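Local coordinates for protein charybdin (Charybdis maritima, PDB 2B7U) that belongs to the plant ribosome-inactivating proteins, a family whose fold combines a mixed beta sheet with several helices, at residues K61-T69 against L138-A146. Residues are numbered along the deposited sequence; the frame is centred on the assembly and turned at random. Where two conformers were deposited one is given.
Sequences KLTFRGQVT and LQDAVSKLA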
ATOM      1  N   LYS A  61      -7.827  -3.822  10.071  1.00 15.51           N
ATOM      2  CA  LYS A  61      -7.911  -4.890  11.068  1.00 16.92           C
ATOM      3  C   LYS A  61      -8.073  -6.218  10.344  1.00 16.67           C
ATOM      4  O   LYS A  61      -8.991  -6.392   9.527  1.00 17.40           O
ATOM      5  CB  LYS A  61      -9.091  -4.636  12.013  1.00 16.84           C
ATOM      6  CG  LYS A  61      -9.153  -5.563  13.221  1.00 20.30           C
ATOM      7  CD  LYS A  61     -10.009  -4.874  14.300  1.00 21.20           C
ATOM      8  CE  LYS A  61     -10.406  -5.755  15.434  1.00 25.39           C
ATOM      9  NZ  LYS A  61     -11.431  -5.052  16.284  1.00 27.37           N
ATOM     10  N   LEU A  62      -7.165  -7.150  10.613  1.00 16.40           N
ATOM     11  CA  LEU A  62      -7.156  -8.446   9.947  1.00 15.82           C
ATOM     12  C   LEU A  62      -7.314  -9.523  10.996  1.00 15.52           C
ATOM     13  O   LEU A  62      -6.597  -9.520  11.975  1.00 15.78           O
ATOM     14  CB  LEU A  62      -5.843  -8.660   9.209  1.00 16.16           C
ATOM     15  CG  LEU A  62      -5.492  -7.640   8.129  1.00 16.41           C
ATOM     16  CD1 LEU A  62      -4.107  -7.948   7.552  1.00 18.01           C
ATOM     17  CD2 LEU A  62      -6.524  -7.592   7.053  1.00 18.02           C
ATOM     18  N   THR A  63      -8.238 -10.442  10.754  1.00 15.93           N
ATOM     19  CA  THR A  63      -8.548 -11.468  11.737  1.00 16.72           C
ATOM     20  C   THR A  63      -8.506 -12.836  11.077  1.00 17.07           C
ATOM     21  O   THR A  63      -8.921 -13.009   9.925  1.00 17.43           O
ATOM     22  CB  THR A  63      -9.924 -11.219  12.337  0.65 17.68           C
ATOM     23  OG1 THR A  63      -9.913 -10.005  13.109  0.65 21.60           O
ATOM     24  CG2 THR A  63     -10.309 -12.339  13.212  0.65 18.17           C
ATOM     25  N   PHE A  64      -8.008 -13.826  11.819  1.00 16.74           N
ATOM     26  CA  PHE A  64      -8.018 -15.201  11.365  1.00 16.23           C
ATOM     27  C   PHE A  64      -8.156 -16.138  12.553  1.00 16.11           C
ATOM     28  O   PHE A  64      -7.239 -16.230  13.364  1.00 15.74           O
ATOM     29  CB  PHE A  64      -6.725 -15.544  10.635  1.00 16.61           C
ATOM     30  CG  PHE A  64      -6.662 -16.973  10.178  1.00 16.60           C
ATOM     31  CD1 PHE A  64      -7.627 -17.471   9.330  1.00 17.79           C
ATOM     32  CD2 PHE A  64      -5.655 -17.808  10.600  1.00 18.12           C
ATOM     33  CE1 PHE A  64      -7.585 -18.790   8.918  1.00 19.56           C
ATOM     34  CE2 PHE A  64      -5.614 -19.141  10.186  1.00 18.36           C
ATOM     35  CZ  PHE A  64      -6.565 -19.618   9.349  1.00 18.78           C
ATOM     36  N   ARG A  65      -9.284 -16.832  12.636  1.00 16.51           N
ATOM     37  CA  ARG A  65      -9.525 -17.842  13.681  1.00 17.25           C
ATOM     38  C   ARG A  65      -9.171 -17.328  15.087  1.00 16.45           C
ATOM     39  O   ARG A  65      -8.463 -17.986  15.845  1.00 16.03           O
ATOM     40  CB  ARG A  65      -8.771 -19.144  13.371  1.00 17.57           C
ATOM     41  CG  ARG A  65      -9.270 -19.822  12.115  1.00 19.58           C
ATOM     42  CD  ARG A  65      -8.632 -21.183  11.878  1.00 21.68           C
ATOM     43  NE  ARG A  65      -9.257 -21.818  10.721  1.00 25.79           N
ATOM     44  CZ  ARG A  65      -8.666 -22.694   9.906  1.00 29.33           C
ATOM     45  NH1 ARG A  65      -9.361 -23.206   8.884  1.00 31.32           N
ATOM     46  NH2 ARG A  65      -7.404 -23.071  10.091  1.00 31.57           N
ATOM     47  N   GLY A  66      -9.655 -16.134  15.415  1.00 15.79           N
ATOM     48  CA  GLY A  66      -9.478 -15.553  16.749  1.00 15.31           C
ATOM     49  C   GLY A  66      -8.188 -14.764  16.969  1.00 15.38           C
ATOM     50  O   GLY A  66      -7.985 -14.197  18.056  1.00 16.59           O
ATOM     51  N   GLN A  67      -7.299 -14.783  15.974  1.00 14.74           N
ATOM     52  CA  GLN A  67      -6.040 -14.077  15.978  1.00 14.46           C
ATOM     53  C   GLN A  67      -6.245 -12.779  15.237  1.00 16.04           C
ATOM     54  O   GLN A  67      -6.911 -12.769  14.205  1.00 17.11           O
ATOM     55  CB  GLN A  67      -5.007 -14.912  15.252  1.00 14.18           C
ATOM     56  CG  GLN A  67      -4.825 -16.289  15.871  1.00 14.51           C
ATOM     57  CD  GLN A  67      -3.975 -17.188  15.000  1.00 15.79           C
ATOM     58  OE1 GLN A  67      -4.478 -17.803  14.047  1.00 21.83           O
ATOM     59  NE2 GLN A  67      -2.700 -17.312  15.336  1.00 15.52           N
ATOM     60  N   VAL A  68      -5.683 -11.699  15.751  1.00 15.85           N
ATOM     61  CA  VAL A  68      -5.973 -10.385  15.171  1.00 16.49           C
ATOM     62  C   VAL A  68      -4.750  -9.490  15.215  1.00 16.76           C
ATOM     63  O   VAL A  68      -3.941  -9.522  16.143  1.00 17.22           O
ATOM     64  CB  VAL A  68      -7.127  -9.646  15.935  0.65 17.22           C
ATOM     65  CG1 VAL A  68      -8.300 -10.544  16.130  0.65 17.20           C
ATOM     66  CG2 VAL A  68      -6.675  -9.119  17.266  0.65 18.42           C
ATOM     67  N   THR A  69      -4.619  -8.690  14.176  1.00 16.22           N
ATOM     68  CA  THR A  69      -3.710  -7.583  14.219  1.00 16.82           C
ATOM     69  C   THR A  69      -4.392  -6.399  13.548  1.00 16.17           C
ATOM     70  O   THR A  69      -5.306  -6.563  12.766  1.00 16.43           O
ATOM     71  CB  THR A  69      -2.368  -7.925  13.563  1.00 17.22           C
ATOM     72  OG1 THR A  69      -1.437  -6.856  13.795  1.00 19.11           O
ATOM     73  CG2 THR A  69      -2.519  -8.192  12.090  1.00 17.93           C
ATOM     74  N   LEU A 138      -1.187 -14.995   3.992  1.00 16.80           N
ATOM     75  CA  LEU A 138      -1.859 -13.940   4.732  1.00 17.62           C
ATOM     76  C   LEU A 138      -2.300 -14.441   6.104  1.00 17.36           C
ATOM     77  O   LEU A 138      -2.194 -13.734   7.082  1.00 17.65           O
ATOM     78  CB  LEU A 138      -3.024 -13.401   3.918  1.00 18.39           C
ATOM     79  CG  LEU A 138      -3.694 -12.138   4.418  1.00 19.01           C
ATOM     80  CD1 LEU A 138      -2.683 -11.017   4.682  1.00 19.72           C
ATOM     81  CD2 LEU A 138      -4.773 -11.751   3.410  1.00 19.59           C
ATOM     82  N   GLN A 139      -2.766 -15.680   6.180  1.00 16.89           N
ATOM     83  CA  GLN A 139      -3.133 -16.266   7.442  1.00 16.64           C
ATOM     84  C   GLN A 139      -1.926 -16.316   8.377  1.00 16.19           C
ATOM     85  O   GLN A 139      -2.002 -15.930   9.554  1.00 16.48           O
ATOM     86  CB  GLN A 139      -3.698 -17.667   7.211  1.00 16.50           C
ATOM     87  CG  GLN A 139      -5.089 -17.674   6.588  1.00 18.06           C
ATOM     88  CD  GLN A 139      -5.581 -19.070   6.173  1.00 17.25           C
ATOM     89  OE1 GLN A 139      -6.672 -19.203   5.618  1.00 22.87           O
ATOM     90  NE2 GLN A 139      -4.785 -20.095   6.432  1.00 21.75           N
ATOM     91  N   ASP A 140      -0.801 -16.764   7.842  1.00 15.60           N
ATOM     92  CA  ASP A 140       0.429 -16.830   8.623  1.00 16.74           C
ATOM     93  C   ASP A 140       0.893 -15.446   9.078  1.00 16.03           C
ATOM     94  O   ASP A 140       1.395 -15.263  10.187  1.00 16.76           O
ATOM     95  CB  ASP A 140       1.531 -17.511   7.809  1.00 17.67           C
ATOM     96  CG  ASP A 140       1.188 -18.930   7.427  1.00 24.07           C
ATOM     97  OD1 ASP A 140       0.366 -19.572   8.137  1.00 29.86           O
ATOM     98  OD2 ASP A 140       1.736 -19.406   6.402  1.00 32.92           O
ATOM     99  N   ALA A 141       0.741 -14.458   8.209  1.00 15.63           N
ATOM    100  CA  ALA A 141       1.123 -13.104   8.557  1.00 16.22           C
ATOM    101  C   ALA A 141       0.328 -12.562   9.716  1.00 16.02           C
ATOM    102  O   ALA A 141       0.898 -11.943  10.612  1.00 15.76           O
ATOM    103  CB  ALA A 141       0.952 -12.187   7.365  1.00 16.45           C
ATOM    104  N   VAL A 142      -0.984 -12.753   9.725  1.00 16.46           N
ATOM    105  CA  VAL A 142      -1.720 -12.235  10.900  1.00 17.52           C
ATOM    106  C   VAL A 142      -1.359 -13.005  12.179  1.00 16.97           C
ATOM    107  O   VAL A 142      -1.205 -12.404  13.235  1.00 16.23           O
ATOM    108  CB  VAL A 142      -3.262 -11.903  10.712  1.00 20.38           C
ATOM    109  CG1 VAL A 142      -3.746 -11.919   9.244  1.00 19.97           C
ATOM    110  CG2 VAL A 142      -4.138 -12.580  11.694  1.00 19.69           C
ATOM    111  N   SER A 143      -1.144 -14.316  12.074  1.00 16.32           N
ATOM    112  CA  SER A 143      -0.722 -15.095  13.242  1.00 16.90           C
ATOM    113  C   SER A 143       0.581 -14.579  13.831  1.00 16.64           C
ATOM    114  O   SER A 143       0.721 -14.424  15.040  1.00 16.71           O
ATOM    115  CB  SER A 143      -0.566 -16.565  12.867  1.00 17.84           C
ATOM    116  OG  SER A 143      -1.791 -17.090  12.428  1.00 22.70           O
ATOM    117  N   LYS A 144       1.552 -14.292  12.969  1.00 15.59           N
ATOM    118  CA  LYS A 144       2.832 -13.820  13.447  1.00 15.60           C
ATOM    119  C   LYS A 144       2.738 -12.407  14.015  1.00 15.74           C
ATOM    120  O   LYS A 144       3.296 -12.114  15.053  1.00 16.44           O
ATOM    121  CB  LYS A 144       3.866 -13.867  12.327  1.00 16.40           C
ATOM    122  CG  LYS A 144       4.226 -15.267  11.902  1.00 18.14           C
ATOM    123  CD  LYS A 144       5.018 -16.008  12.959  1.00 23.79           C
ATOM    124  CE  LYS A 144       5.495 -17.381  12.438  1.00 25.54           C
ATOM    125  NZ  LYS A 144       5.922 -17.351  11.003  1.00 30.07           N
ATOM    126  N   LEU A 145       2.026 -11.517  13.333  1.00 14.58           N
ATOM    127  CA  LEU A 145       1.930 -10.152  13.813  1.00 15.36           C
ATOM    128  C   LEU A 145       1.203 -10.065  15.155  1.00 15.20           C
ATOM    129  O   LEU A 145       1.568  -9.247  16.011  1.00 15.68           O
ATOM    130  CB  LEU A 145       1.298  -9.239  12.740  1.00 15.32           C
ATOM    131  CG  LEU A 145       2.200  -8.957  11.528  1.00 16.56           C
ATOM    132  CD1 LEU A 145       1.405  -8.321  10.415  1.00 16.72           C
ATOM    133  CD2 LEU A 145       3.413  -8.110  11.902  1.00 15.42           C
ATOM    134  N   ALA A 146       0.234 -10.949  15.350  1.00 15.28           N
ATOM    135  CA  ALA A 146      -0.507 -11.004  16.615  1.00 15.29           C
ATOM    136  C   ALA A 146       0.424 -11.212  17.829  1.00 15.48           C
ATOM    137  O   ALA A 146       0.197 -10.630  18.888  1.00 15.27           O
ATOM    138  CB  ALA A 146      -1.556 -12.098  16.568  1.00 14.62           C
TER
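Phe64 N donates to Gln67 O over 2.8 Å, closing the end of a beta hairpin, and the CG2 methyl of Val142 presses on that same carbonyl oxygen at 3.7 Å. Gln67 N returns a bond to Phe64 O. Between them the chain makes a type I' turn, with positive phi at both Arg65 and Gly66; at Gly66 a beta carbon would jam against the carbonyl O of Arg65, hence glycine.

Phe64 places its CG anti to the backbone N (chi1 178°), and the ring lies over the outstretched chain of Gln139. The Gln139 CG methylene sits 3.6 Å from the ring centroid in a CH-pi contact almost on the ring normal, and the amide continues as an offset stack, its plane turned just 13° from the ring, with CD 3.4 Å from Phe64 CZ. Glutamine suits a partly exposed spot like this: its aliphatic part packs on the ring while its flat amide lies over the CE1-CZ side. Arg65 CG lies against the opposite face, toward its rim, and Ser143 OG lies at the edge.

The hairpin joins strands 56-64 and 67-74, neighbours in the six-stranded mixed sheet of this ribosome-inactivating protein fold; segment 138-146 crosses 61-64 at 104° and 67-69 about as steeply. Val142 packs on the face of the hairpin: its CG1 meets Leu62 CB at 3.9 Å, and its CB meets Thr69 CG2 at 4.0 Å. Thr69, beta-branched and so at ease in a strand, turns this methyl to the helix while its buried OG1 passes 3.8 Å from Leu145 CB and is satisfied by Gln84 O. Farther along, where the CA atoms of Thr69 and Ala146 come nearest, Ala146 is small enough to set its CB 3.5 Å from Val68 O.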